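Local coordinates for heme-binding protein A (Haemophilus parasuis 29755, PDB 3TPA) that probably binds glutathione as an extracytoplasmic solute-binding protein of family 5, in spite of the heme-binding name it carries, at residues E354-P359 and N397-E402; R369-I374 and A407-W412; F192-N197 and H201-T206; H112-G117 and T181-P186. The protein carries 1 engineered substitution. All coordinates share one frame; numbering follows the deposited sequence. Where two conformers were deposited one is given.

Interaction 1. Residues E354-P359 and N397-E402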
loop_
_atom_site.group_PDB
_atom_site.type_symbol
_atom_site.label_atom_id
_atom_site.label_comp_id
_atom_site.label_asym_id
_atom_site.label_seq_id
_atom_site.Cartn_x
_atom_site.Cartn_y
_atom_site.Cartn_z
ATOM N N GLU A 354 3.358 26.082 -15.846
ATOM C CA GLU A 354 3.113 24.834 -16.550
ATOM C C GLU A 354 2.488 23.814 -15.620
ATOM O O GLU A 354 2.761 23.800 -14.424
ATOM C CB GLU A 354 4.419 24.232 -17.074
ATOM C CG GLU A 354 5.196 25.060 -18.073
ATOM C CD GLU A 354 6.476 24.355 -18.514
ATOM O OE1 GLU A 354 7.195 23.815 -17.642
ATOM O OE2 GLU A 354 6.754 24.321 -19.735
ATOM N N ILE A 355 1.652 22.949 -16.176
ATOM C CA ILE A 355 1.152 21.802 -15.434
ATOM C C ILE A 355 1.640 20.534 -16.126
ATOM O O ILE A 355 1.224 20.223 -17.240
ATOM C CB ILE A 355 -0.375 21.782 -15.357
ATOM C CG1 ILE A 355 -0.906 22.983 -14.567
ATOM C CG2 ILE A 355 -0.859 20.475 -14.725
ATOM C CD1 ILE A 355 -2.391 23.245 -14.820
ATOM N N TRP A 356 2.542 19.819 -15.468
ATOM C CA TRP A 356 3.039 18.561 -15.988
ATOM C C TRP A 356 1.999 17.454 -15.815
ATOM O O TRP A 356 1.634 17.100 -14.693
ATOM C CB TRP A 356 4.345 18.185 -15.290
ATOM C CG TRP A 356 5.480 19.078 -15.706
ATOM C CD1 TRP A 356 5.398 20.403 -16.039
ATOM C CD2 TRP A 356 6.851 18.705 -15.880
ATOM N NE1 TRP A 356 6.637 20.880 -16.388
ATOM C CE2 TRP A 356 7.548 19.860 -16.296
ATOM C CE3 TRP A 356 7.565 17.512 -15.708
ATOM C CZ2 TRP A 356 8.924 19.856 -16.553
ATOM C CZ3 TRP A 356 8.930 17.515 -15.951
ATOM C CH2 TRP A 356 9.591 18.675 -16.375
ATOM N N VAL A 357 1.520 16.917 -16.935
ATOM C CA VAL A 357 0.540 15.822 -16.921
ATOM C C VAL A 357 1.225 14.459 -16.772
ATOM O O VAL A 357 2.192 14.172 -17.469
ATOM C CB VAL A 357 -0.324 15.826 -18.201
ATOM C CG1 VAL A 357 -1.319 14.669 -18.197
ATOM C CG2 VAL A 357 -1.049 17.154 -18.354
ATOM N N GLN A 358 0.727 13.627 -15.856
ATOM C CA GLN A 358 1.268 12.280 -15.672
ATOM C C GLN A 358 0.843 11.372 -16.836
ATOM O O GLN A 358 -0.341 11.239 -17.120
ATOM C CB GLN A 358 0.831 11.687 -14.329
ATOM C CG GLN A 358 1.270 10.254 -14.134
ATOM C CD GLN A 358 1.169 9.769 -12.710
ATOM O OE1 GLN A 358 1.470 10.492 -11.768
ATOM N NE2 GLN A 358 0.767 8.523 -12.544
ATOM N N PRO A 359 1.819 10.759 -17.524
ATOM C CA PRO A 359 1.496 10.061 -18.768
ATOM C C PRO A 359 1.111 8.592 -18.586
ATOM O O PRO A 359 0.649 7.983 -19.540
ATOM C CB PRO A 359 2.799 10.168 -19.550
ATOM C CG PRO A 359 3.832 10.088 -18.496
ATOM C CD PRO A 359 3.274 10.838 -17.311
ATOM N N ASN A 397 9.194 11.646 -14.369
ATOM C CA ASN A 397 9.685 11.369 -13.026
ATOM C C ASN A 397 11.053 11.953 -12.703
ATOM O O ASN A 397 11.246 12.490 -11.625
ATOM C CB ASN A 397 9.696 9.867 -12.756
ATOM C CG ASN A 397 8.312 9.326 -12.515
ATOM O OD1 ASN A 397 7.498 9.975 -11.861
ATOM N ND2 ASN A 397 8.026 8.151 -13.053
ATOM N N LYS A 398 12.006 11.832 -13.618
ATOM C CA LYS A 398 13.364 12.283 -13.318
ATOM C C LYS A 398 13.439 13.804 -13.249
ATOM O O LYS A 398 14.074 14.365 -12.365
ATOM C CB LYS A 398 14.374 11.738 -14.328
ATOM C CG LYS A 398 15.812 12.041 -13.963
ATOM C CD LYS A 398 16.767 11.481 -15.003
ATOM C CE LYS A 398 18.216 11.718 -14.586
ATOM N NZ LYS A 398 19.167 11.398 -15.681
ATOM N N ARG A 399 12.767 14.483 -14.165
ATOM C CA ARG A 399 12.838 15.944 -14.150
ATOM C C ARG A 399 11.950 16.564 -13.086
ATOM O O ARG A 399 12.098 17.732 -12.752
ATOM C CB ARG A 399 12.508 16.527 -15.517
ATOM C CG ARG A 399 13.452 16.069 -16.597
ATOM C CD ARG A 399 13.039 16.629 -17.926
ATOM N NE ARG A 399 13.717 15.935 -19.006
ATOM C CZ ARG A 399 13.630 16.288 -20.281
ATOM N NH1 ARG A 399 12.896 17.333 -20.625
ATOM N NH2 ARG A 399 14.283 15.601 -21.201
ATOM N N THR A 400 11.012 15.787 -12.564
ATOM C CA THR A 400 10.229 16.251 -11.434
ATOM C C THR A 400 11.109 16.192 -10.183
ATOM O O THR A 400 11.222 17.182 -9.454
ATOM C CB THR A 400 8.938 15.434 -11.242
ATOM O OG1 THR A 400 8.012 15.752 -12.286
ATOM C CG2 THR A 400 8.290 15.768 -9.908
ATOM N N ARG A 401 11.733 15.033 -9.945
ATOM C CA ARG A 401 12.631 14.873 -8.809
ATOM C C ARG A 401 13.715 15.954 -8.811
ATOM O O ARG A 401 14.089 16.475 -7.764
ATOM C CB ARG A 401 13.253 13.468 -8.807
ATOM C CG ARG A 401 12.224 12.350 -8.635
ATOM C CD ARG A 401 12.876 10.978 -8.472
ATOM N NE ARG A 401 13.445 10.465 -9.717
ATOM C CZ ARG A 401 12.894 9.506 -10.461
ATOM N NH1 ARG A 401 11.752 8.942 -10.097
ATOM N NH2 ARG A 401 13.489 9.100 -11.572
ATOM N N GLU A 402 14.203 16.304 -9.994
ATOM C CA GLU A 402 15.262 17.308 -10.106
ATOM C C GLU A 402 14.792 18.754 -10.024
ATOM O O GLU A 402 15.607 19.669 -10.034
ATOM C CB GLU A 402 16.055 17.088 -11.392
ATOM C CG GLU A 402 16.852 15.796 -11.375
ATOM C CD GLU A 402 17.393 15.449 -12.734
ATOM O OE1 GLU A 402 17.030 16.151 -13.700
ATOM O OE2 GLU A 402 18.166 14.474 -12.831
#
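Trp-356 meets the helix with the outer rim of its indole: CH2 lies 3.7 Å from Arg-399 CB, which stands at the ring edge and near its plane. The two side chains cross at about a right angle, and from CB the extended arginine chain runs away from the strand, its guanidinium plane 67° from the indole. Thr-400 comes to the same ring obliquely, its OG1 3.9 Å from Trp-356 CE3, so two successive helical residues border the six-membered ring. At the other end of the indole, NE1 gives a nearly straight bond to Glu-354 OE1 (3.2 Å, 170°). The bond should restrain the rotation of the indole; its acceptor lies in the ring plane, while NE1 comes from above the carboxylate plane. Thr-400 OG1 is satisfied by Phe-396 O and Tyr-410 OH. Trp-356 also touches His-391, Phe-396 and Val-389, filling the layer where helix 393-401 covers one side of the part of the mixed sheet that holds strands 384-389, 351-356 and 407-413.

Interaction 2. Residues R369-I374 and A407-W412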
loop_
_atom_site.group_PDB
_atom_site.type_symbol
_atom_site.label_atom_id
_atom_site.label_comp_id
_atom_site.label_asym_id
_atom_site.label_seq_id
_atom_site.Cartn_x
_atom_site.Cartn_y
_atom_site.Cartn_z
ATOM N N ARG A 369 -4.818 13.640 -17.194
ATOM C CA ARG A 369 -5.025 14.598 -18.277
ATOM C C ARG A 369 -6.250 15.462 -18.014
ATOM O O ARG A 369 -6.204 16.681 -18.144
ATOM C CB ARG A 369 -5.150 13.872 -19.625
ATOM C CG ARG A 369 -5.501 14.763 -20.819
ATOM C CD ARG A 369 -4.369 15.695 -21.225
ATOM N NE ARG A 369 -3.103 14.995 -21.420
ATOM C CZ ARG A 369 -2.013 15.568 -21.922
ATOM N NH1 ARG A 369 -0.893 14.878 -22.056
ATOM N NH2 ARG A 369 -2.047 16.839 -22.291
ATOM N N ARG A 370 -7.351 14.823 -17.638
ATOM C CA ARG A 370 -8.574 15.576 -17.351
ATOM C C ARG A 370 -8.449 16.402 -16.077
ATOM O O ARG A 370 -8.969 17.509 -16.002
ATOM C CB ARG A 370 -9.804 14.669 -17.272
ATOM C CG ARG A 370 -11.091 15.446 -16.968
ATOM C CD ARG A 370 -11.560 16.241 -18.187
ATOM N NE ARG A 370 -12.839 16.911 -17.968
ATOM C CZ ARG A 370 -14.019 16.296 -17.935
ATOM N NH1 ARG A 370 -14.102 14.980 -18.094
ATOM N NH2 ARG A 370 -15.124 16.998 -17.737
ATOM N N THR A 371 -7.778 15.853 -15.070
ATOM C CA THR A 371 -7.431 16.609 -13.874
ATOM C C THR A 371 -6.729 17.900 -14.306
ATOM O O THR A 371 -7.142 19.000 -13.959
ATOM C CB THR A 371 -6.471 15.803 -12.961
ATOM O OG1 THR A 371 -7.060 14.545 -12.612
ATOM C CG2 THR A 371 -6.151 16.584 -11.682
ATOM N N ALA A 372 -5.673 17.760 -15.095
ATOM C CA ALA A 372 -4.908 18.927 -15.529
ATOM C C ALA A 372 -5.771 19.956 -16.277
ATOM O O ALA A 372 -5.604 21.165 -16.106
ATOM C CB ALA A 372 -3.715 18.493 -16.390
ATOM N N GLU A 373 -6.675 19.475 -17.127
ATOM C CA GLU A 373 -7.495 20.370 -17.949
ATOM C C GLU A 373 -8.442 21.207 -17.099
ATOM O O GLU A 373 -8.626 22.401 -17.339
ATOM C CB GLU A 373 -8.298 19.568 -18.988
ATOM C CG GLU A 373 -7.475 19.112 -20.166
ATOM C CD GLU A 373 -8.202 18.110 -21.041
ATOM O OE1 GLU A 373 -9.345 17.732 -20.705
ATOM O OE2 GLU A 373 -7.619 17.688 -22.064
ATOM N N ILE A 374 -9.055 20.571 -16.109
ATOM C CA ILE A 374 -10.010 21.264 -15.237
ATOM C C ILE A 374 -9.298 22.370 -14.478
ATOM O O ILE A 374 -9.755 23.521 -14.402
ATOM C CB ILE A 374 -10.654 20.283 -14.233
ATOM C CG1 ILE A 374 -11.638 19.363 -14.957
ATOM C CG2 ILE A 374 -11.363 21.035 -13.095
ATOM C CD1 ILE A 374 -12.012 18.161 -14.163
ATOM N N ALA A 407 4.113 23.050 -11.809
ATOM C CA ALA A 407 3.002 22.317 -11.200
ATOM C C ALA A 407 2.859 20.963 -11.890
ATOM O O ALA A 407 3.308 20.794 -13.020
ATOM C CB ALA A 407 1.695 23.107 -11.328
ATOM N N GLY A 408 2.222 20.005 -11.226
ATOM C CA GLY A 408 1.983 18.713 -11.844
ATOM C C GLY A 408 0.971 17.850 -11.119
ATOM O O GLY A 408 0.602 18.107 -9.963
ATOM N N THR A 409 0.554 16.794 -11.812
ATOM C CA THR A 409 -0.430 15.846 -11.314
ATOM C C THR A 409 0.304 14.608 -10.843
ATOM O O THR A 409 0.853 13.855 -11.650
ATOM C CB THR A 409 -1.418 15.414 -12.416
ATOM O OG1 THR A 409 -0.688 14.893 -13.527
ATOM C CG2 THR A 409 -2.278 16.586 -12.883
ATOM N N TYR A 410 0.295 14.391 -9.534
ATOM C CA TYR A 410 1.064 13.317 -8.938
ATOM C C TYR A 410 0.188 12.510 -7.990
ATOM O O TYR A 410 -0.931 12.921 -7.636
ATOM C CB TYR A 410 2.274 13.906 -8.181
ATOM C CG TYR A 410 3.162 14.775 -9.059
ATOM C CD1 TYR A 410 3.990 14.204 -10.027
ATOM C CD2 TYR A 410 3.152 16.162 -8.940
ATOM C CE1 TYR A 410 4.803 14.990 -10.839
ATOM C CE2 TYR A 410 3.971 16.959 -9.737
ATOM C CZ TYR A 410 4.791 16.368 -10.685
ATOM O OH TYR A 410 5.603 17.150 -11.481
ATOM N N GLY A 411 0.698 11.358 -7.582
ATOM C CA GLY A 411 0.004 10.520 -6.629
ATOM C C GLY A 411 0.998 9.797 -5.743
ATOM O O GLY A 411 2.160 9.596 -6.117
ATOM N N TRP A 412 0.555 9.427 -4.552
ATOM C CA TRP A 412 1.386 8.633 -3.660
ATOM C C TRP A 412 0.551 7.523 -3.040
ATOM O O TRP A 412 -0.610 7.736 -2.690
ATOM C CB TRP A 412 1.975 9.520 -2.552
ATOM C CG TRP A 412 2.724 8.745 -1.500
ATOM C CD1 TRP A 412 2.271 8.395 -0.251
ATOM C CD2 TRP A 412 4.049 8.222 -1.609
ATOM N NE1 TRP A 412 3.234 7.681 0.416
ATOM C CE2 TRP A 412 4.340 7.562 -0.393
ATOM C CE3 TRP A 412 5.025 8.244 -2.621
ATOM C CZ2 TRP A 412 5.558 6.936 -0.157
ATOM C CZ3 TRP A 412 6.238 7.623 -2.385
ATOM C CH2 TRP A 412 6.495 6.976 -1.161
#
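The methyl of Thr-409 fits between Thr-371 and Ala-372, where a helix of a beta-alpha-beta crossover packs on the parallel part of a mixed sheet: helix 368-381 links strands 351-356 and 384-389, and strand 407-413 runs alongside the first of them. Thr-409 CG2 lies 4.1 Å from Thr-371 CG2, methyl against methyl, the two threonines passing each other in opposite directions. The same CG2 reaches 4.2 Å to the CB of Ala-372, and the backbone N of that alanine is equally near. The contact across the segments is thus wholly van der Waals, made by three small buried residues that let helix and strand come close, with 6.9 Å between the CA atoms of Ala-372 and Thr-409.

Each threonine is oriented by its hydroxyl. In Thr-371, OG1 lies beside its own backbone N (chi1 -57°) and bonds to Asn-367 O, one turn back in the chain, and to Asn-365 ND2, while the side chain also packs on Ile-301 and Val-305 of a further helix. Thr-409 holds OG1 between its backbone N and carbonyl carbon (chi1 55°), which leaves CG2 for the helix; that OG1 accepts the backbone N-H of Gln-358.

Interaction 3. Residues F192-N197 and H201-T206. Unlike the reference sequence in segment 192-197: Asn-197 (reference Tyr).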
loop_
_atom_site.group_PDB
_atom_site.type_symbol
_atom_site.label_atom_id
_atom_site.label_comp_id
_atom_site.label_asym_id
_atom_site.label_seq_id
_atom_site.Cartn_x
_atom_site.Cartn_y
_atom_site.Cartn_z
ATOM N N PHE A 192 -4.392 -21.868 3.993
ATOM C CA PHE A 192 -4.630 -22.657 2.788
ATOM C C PHE A 192 -3.346 -23.270 2.254
ATOM O O PHE A 192 -2.261 -22.700 2.395
ATOM C CB PHE A 192 -5.322 -21.823 1.699
ATOM C CG PHE A 192 -6.697 -21.346 2.090
ATOM C CD1 PHE A 192 -7.802 -22.164 1.918
ATOM C CD2 PHE A 192 -6.881 -20.091 2.641
ATOM C CE1 PHE A 192 -9.065 -21.740 2.279
ATOM C CE2 PHE A 192 -8.141 -19.657 3.013
ATOM C CZ PHE A 192 -9.240 -20.494 2.828
ATOM N N ILE A 193 -3.492 -24.446 1.650
ATOM C CA ILE A 193 -2.394 -25.201 1.058
ATOM C C ILE A 193 -2.438 -25.121 -0.465
ATOM O O ILE A 193 -3.468 -25.403 -1.085
ATOM C CB ILE A 193 -2.502 -26.677 1.452
ATOM C CG1 ILE A 193 -2.336 -26.832 2.972
ATOM C CG2 ILE A 193 -1.477 -27.513 0.679
ATOM C CD1 ILE A 193 -2.819 -28.170 3.506
ATOM N N PHE A 194 -1.328 -24.728 -1.070
ATOM C CA PHE A 194 -1.218 -24.689 -2.525
ATOM C C PHE A 194 -1.259 -26.114 -3.094
ATOM O O PHE A 194 -0.376 -26.931 -2.816
ATOM C CB PHE A 194 0.088 -23.974 -2.901
ATOM C CG PHE A 194 0.417 -23.984 -4.374
ATOM C CD1 PHE A 194 -0.159 -23.070 -5.240
ATOM C CD2 PHE A 194 1.345 -24.883 -4.880
ATOM C CE1 PHE A 194 0.165 -23.069 -6.594
ATOM C CE2 PHE A 194 1.675 -24.889 -6.224
ATOM C CZ PHE A 194 1.087 -23.985 -7.085
ATOM N N GLN A 195 -2.278 -26.403 -3.897
ATOM C CA GLN A 195 -2.396 -27.710 -4.533
ATOM C C GLN A 195 -1.281 -27.904 -5.556
ATOM O O GLN A 195 -1.145 -27.116 -6.492
ATOM C CB GLN A 195 -3.762 -27.858 -5.207
ATOM C CG GLN A 195 -4.321 -29.271 -5.173
ATOM C CD GLN A 195 -5.658 -29.385 -5.877
ATOM O OE1 GLN A 195 -6.680 -29.670 -5.252
ATOM N NE2 GLN A 195 -5.658 -29.163 -7.187
ATOM N N THR A 196 -0.484 -28.953 -5.374
ATOM C CA THR A 196 0.653 -29.214 -6.270
ATOM C C THR A 196 0.213 -29.602 -7.680
ATOM O O THR A 196 0.910 -29.324 -8.658
ATOM C CB THR A 196 1.611 -30.294 -5.705
ATOM O OG1 THR A 196 2.244 -30.985 -6.789
ATOM C CG2 THR A 196 0.853 -31.302 -4.854
ATOM N N ASN A 197 -0.936 -30.258 -7.774
ATOM C CA ASN A 197 -1.557 -30.546 -9.066
ATOM C C ASN A 197 -2.334 -29.327 -9.570
ATOM O O ASN A 197 -3.328 -28.937 -8.989
ATOM C CB ASN A 197 -2.379 -31.842 -9.000
ATOM C CG ASN A 197 -3.538 -31.873 -9.986
ATOM O OD1 ASN A 197 -4.680 -32.043 -9.595
ATOM N ND2 ASN A 197 -3.243 -31.711 -11.263
ATOM N N HIS A 201 -4.652 -21.581 -16.545
ATOM C CA HIS A 201 -5.691 -20.584 -16.338
ATOM C C HIS A 201 -6.304 -20.657 -14.927
ATOM O O HIS A 201 -7.364 -20.077 -14.686
ATOM C CB HIS A 201 -6.784 -20.700 -17.420
ATOM C CG HIS A 201 -6.251 -20.784 -18.822
ATOM N ND1 HIS A 201 -5.946 -19.670 -19.572
ATOM C CD2 HIS A 201 -5.987 -21.854 -19.609
ATOM C CE1 HIS A 201 -5.508 -20.048 -20.762
ATOM N NE2 HIS A 201 -5.524 -21.367 -20.811
ATOM N N ALA A 202 -5.641 -21.355 -14.000
ATOM C CA ALA A 202 -6.159 -21.460 -12.633
ATOM C C ALA A 202 -5.119 -21.749 -11.529
ATOM O O ALA A 202 -4.130 -22.452 -11.749
ATOM C CB ALA A 202 -7.280 -22.486 -12.568
ATOM N N VAL A 203 -5.362 -21.204 -10.337
ATOM C CA VAL A 203 -4.567 -21.555 -9.154
ATOM C C VAL A 203 -5.484 -22.167 -8.089
ATOM O O VAL A 203 -6.481 -21.570 -7.708
ATOM C CB VAL A 203 -3.804 -20.350 -8.580
ATOM C CG1 VAL A 203 -2.808 -20.807 -7.549
ATOM C CG2 VAL A 203 -3.082 -19.580 -9.678
ATOM N N ARG A 204 -5.152 -23.366 -7.617
ATOM C CA ARG A 204 -6.037 -24.094 -6.708
ATOM C C ARG A 204 -5.479 -24.299 -5.299
ATOM O O ARG A 204 -4.294 -24.592 -5.131
ATOM C CB ARG A 204 -6.397 -25.457 -7.313
ATOM C CG ARG A 204 -7.407 -25.382 -8.447
ATOM C CD ARG A 204 -7.800 -26.785 -8.928
ATOM N NE ARG A 204 -9.022 -26.772 -9.728
ATOM C CZ ARG A 204 -9.070 -26.420 -11.008
ATOM N NH1 ARG A 204 -7.965 -26.047 -11.634
ATOM N NH2 ARG A 204 -10.223 -26.437 -11.659
ATOM N N TYR A 205 -6.342 -24.164 -4.293
ATOM C CA TYR A 205 -5.937 -24.316 -2.895
ATOM C C TYR A 205 -6.907 -25.193 -2.137
ATOM O O TYR A 205 -8.078 -25.282 -2.488
ATOM C CB TYR A 205 -5.877 -22.967 -2.158
ATOM C CG TYR A 205 -5.070 -21.913 -2.856
ATOM C CD1 TYR A 205 -3.787 -21.585 -2.429
ATOM C CD2 TYR A 205 -5.591 -21.241 -3.937
ATOM C CE1 TYR A 205 -3.041 -20.608 -3.085
ATOM C CE2 TYR A 205 -4.861 -20.270 -4.598
ATOM C CZ TYR A 205 -3.592 -19.954 -4.169
ATOM O OH TYR A 205 -2.887 -18.991 -4.844
ATOM N N THR A 206 -6.400 -25.801 -1.070
ATOM C CA THR A 206 -7.206 -26.579 -0.138
ATOM C C THR A 206 -6.989 -26.090 1.282
ATOM O O THR A 206 -5.891 -25.671 1.632
ATOM C CB THR A 206 -6.807 -28.060 -0.188
ATOM O OG1 THR A 206 -7.075 -28.580 -1.498
ATOM C CG2 THR A 206 -7.594 -28.853 0.844
#
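Phe-194 presents its ring edge to the opposite strand: Val-203 CG1 lies near the ring plane, 3.9 Å from CE1, and Tyr-205 CE1 borders the same ring at its edge. The ring of Tyr-205 is approached obliquely by Phe-192 CB and Phe-194 CA, and Thr-206 O sits at the edge of the Phe-192 ring. A second flat pair lies with Ile-193 and Thr-206 on the other side of the sheet, where Gln-195 and Arg-204 run side by side in the same direction. Their amide and guanidinium planes are only 6° apart, although the touching atoms are Gln-195 NE2 and Arg-204 CD, at 3.6 Å. The bond from Gln-195 NE2 to the backbone O of Asn-197 (3.0 Å), close to both the amide and the carbonyl plane, restrains how the amide is turned, though less surely because Asn-197, which differs from the reference sequence, is poorly ordered.

Between these layers the backbones pair. Ile-193 N donates to Thr-206 O at 2.7 Å, and Thr-206 N returns a bond to Ile-193 O at 3.0 Å. Gln-195 N to Arg-204 O, likewise 3.0 Å, closes the ladder. Tyr-205 OH reaches Ala-34 O, and Phe-223 of the next strand meets the tyrosine ring. Ile-193 with Thr-206 is a hydrogen-bonded pair and Phe-194 with Tyr-205 a non-hydrogen-bonded one, the alternation of an antiparallel beta hairpin, here forming one margin of a mixed sheet.

Interaction 4. Residues H112-G117 and T181-P186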
loop_
_atom_site.group_PDB
_atom_site.type_symbol
_atom_site.label_atom_id
_atom_site.label_comp_id
_atom_site.label_asym_id
_atom_site.label_seq_id
_atom_site.Cartn_x
_atom_site.Cartn_y
_atom_site.Cartn_z
ATOM N N HIS A 112 19.901 -15.826 -1.566
ATOM C CA HIS A 112 19.733 -14.420 -1.957
ATOM C C HIS A 112 19.509 -14.219 -3.462
ATOM O O HIS A 112 18.782 -13.313 -3.860
ATOM C CB HIS A 112 20.926 -13.572 -1.490
ATOM C CG HIS A 112 20.728 -12.094 -1.668
ATOM N ND1 HIS A 112 20.062 -11.318 -0.744
ATOM C CD2 HIS A 112 21.110 -11.258 -2.662
ATOM C CE1 HIS A 112 20.046 -10.060 -1.157
ATOM N NE2 HIS A 112 20.671 -9.996 -2.315
ATOM N N ASN A 113 20.145 -15.053 -4.285
ATOM C CA ASN A 113 20.014 -14.971 -5.750
ATOM C C ASN A 113 19.258 -16.133 -6.350
ATOM O O ASN A 113 19.229 -16.313 -7.563
ATOM C CB ASN A 113 21.386 -14.899 -6.411
ATOM C CG ASN A 113 22.091 -13.607 -6.123
ATOM O OD1 ASN A 113 21.491 -12.537 -6.203
ATOM N ND2 ASN A 113 23.366 -13.693 -5.766
ATOM N N VAL A 114 18.665 -16.944 -5.495
ATOM C CA VAL A 114 17.836 -18.020 -5.980
ATOM C C VAL A 114 16.632 -17.375 -6.664
ATOM O O VAL A 114 16.101 -16.371 -6.188
ATOM C CB VAL A 114 17.449 -18.976 -4.840
ATOM C CG1 VAL A 114 16.323 -19.884 -5.253
ATOM C CG2 VAL A 114 18.663 -19.792 -4.430
ATOM N N SER A 115 16.261 -17.926 -7.814
ATOM C CA SER A 115 15.192 -17.376 -8.640
ATOM C C SER A 115 15.533 -16.006 -9.191
ATOM O O SER A 115 14.649 -15.274 -9.625
ATOM C CB SER A 115 13.881 -17.306 -7.853
ATOM O OG SER A 115 13.374 -18.607 -7.609
ATOM N N ALA A 116 16.813 -15.651 -9.182
ATOM C CA ALA A 116 17.202 -14.340 -9.678
ATOM C C ALA A 116 16.343 -13.315 -8.960
ATOM O O ALA A 116 15.941 -12.301 -9.532
ATOM C CB ALA A 116 16.990 -14.260 -11.189
ATOM N N GLY A 117 16.068 -13.599 -7.691
ATOM C CA GLY A 117 15.142 -12.806 -6.904
ATOM C C GLY A 117 15.601 -11.388 -6.616
ATOM O O GLY A 117 16.796 -11.128 -6.469
ATOM N N THR A 181 12.467 -24.268 -6.280
ATOM C CA THR A 181 11.189 -24.839 -5.901
ATOM C C THR A 181 10.597 -24.106 -4.696
ATOM O O THR A 181 9.383 -24.115 -4.491
ATOM C CB THR A 181 11.309 -26.333 -5.618
ATOM O OG1 THR A 181 11.737 -27.000 -6.810
ATOM C CG2 THR A 181 9.979 -26.910 -5.194
ATOM N N LEU A 182 11.462 -23.475 -3.903
ATOM C CA LEU A 182 11.022 -22.757 -2.712
ATOM C C LEU A 182 10.074 -21.652 -3.129
ATOM O O LEU A 182 9.090 -21.368 -2.447
ATOM C CB LEU A 182 12.216 -22.152 -1.956
ATOM C CG LEU A 182 11.936 -21.564 -0.563
ATOM C CD1 LEU A 182 11.675 -22.642 0.483
ATOM C CD2 LEU A 182 13.081 -20.685 -0.124
ATOM N N ASP A 183 10.368 -21.037 -4.266
ATOM C CA ASP A 183 9.576 -19.909 -4.734
ATOM C C ASP A 183 8.381 -20.335 -5.595
ATOM O O ASP A 183 7.388 -19.625 -5.674
ATOM C CB ASP A 183 10.464 -18.929 -5.501
ATOM C CG ASP A 183 11.538 -18.332 -4.636
ATOM O OD1 ASP A 183 11.202 -17.856 -3.532
ATOM O OD2 ASP A 183 12.718 -18.354 -5.048
ATOM N N GLN A 184 8.474 -21.503 -6.220
ATOM C CA GLN A 184 7.465 -21.933 -7.185
ATOM C C GLN A 184 6.414 -22.848 -6.598
ATOM O O GLN A 184 5.298 -22.908 -7.103
ATOM C CB GLN A 184 8.128 -22.625 -8.380
ATOM C CG GLN A 184 9.038 -21.707 -9.176
ATOM C CD GLN A 184 9.937 -22.474 -10.114
ATOM O OE1 GLN A 184 9.817 -23.690 -10.246
ATOM N NE2 GLN A 184 10.848 -21.770 -10.769
ATOM N N GLN A 185 6.773 -23.570 -5.541
ATOM C CA GLN A 185 5.847 -24.490 -4.886
ATOM C C GLN A 185 5.800 -24.130 -3.413
ATOM O O GLN A 185 6.471 -24.752 -2.586
ATOM C CB GLN A 185 6.306 -25.939 -5.066
ATOM C CG GLN A 185 6.760 -26.253 -6.473
ATOM C CD GLN A 185 5.603 -26.412 -7.428
ATOM O OE1 GLN A 185 4.474 -26.685 -7.012
ATOM N NE2 GLN A 185 5.874 -26.242 -8.721
ATOM N N PRO A 186 5.009 -23.106 -3.080
ATOM C CA PRO A 186 5.070 -22.513 -1.737
ATOM C C PRO A 186 4.583 -23.439 -0.631
ATOM O O PRO A 186 3.597 -24.158 -0.792
ATOM C CB PRO A 186 4.169 -21.270 -1.856
ATOM C CG PRO A 186 3.264 -21.565 -3.042
ATOM C CD PRO A 186 4.108 -22.369 -3.984
HETATM O O HOH W 1 11.485 -19.469 -9.824
#
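Ser-115 lays its CB and OG against one oxygen of Asp-183, with CB 3.2 Å and OG 2.7 Å from OD2. The hydroxyl donates to that oxygen on the anti side of the carboxylate, 17° out of its plane. OG stands beside the serine's own backbone N (chi1 -70°), on a residue whose backbone is in the left-handed helical region, part of a turn that also carries Ala-116. Val-114 CG1 adds an apolar neighbour 3.9 Å from Asp-183 OD2, its side chain slanting across the aspartate. Asp-183 itself sits in the short helix 181-184, directed at the turn.

A water continues the polar chain. It donates to Ser-115 OG at 3.0 Å and accepts from Gln-184 NE2 at 2.6 Å, so the hydrogen bonds run in one sense from the glutamine amide through water and serine to the carboxylate. The water and the serine hydroxyl each both accept and donate, an order that would be expected to be cooperative.

The other carboxylate oxygen, OD1, forms a salt bridge with Arg-103 NH1 and a hydrogen bond with Ser-22 OG. Arg-103 NH2 makes a weak bond to Val-114 O, so the arginine touches both segments. With an arginine and two serine hydroxyls around it, the buried carboxylate of Asp-183 is probably ionised, its charge balanced inside the protein.

Overall arrangement
Along the chain interaction 4 opens first, interaction 3 follows, and the segments of interactions 1 and 2 then alternate. The last two have centres 10 Å apart and share one mixed sheet, in which strands 351-356 and 407-413 are neighbours; Trp-356 N lies 2.7 Å from Ala-407 O, and helices 393-401 and 368-381 cover the sheet. Interactions 3 and 4, with centres about 18 Å apart, meet where the Phe-194 ring packs on Gln-185 and Pro-186. Centres of the two groups are 37 to 43 Å apart, with nearest atoms at least about 21 Å apart. This separation is consistent with the lobed architecture of solute-binding proteins, interactions 1 and 2 belonging to one region and 3 and 4 to another.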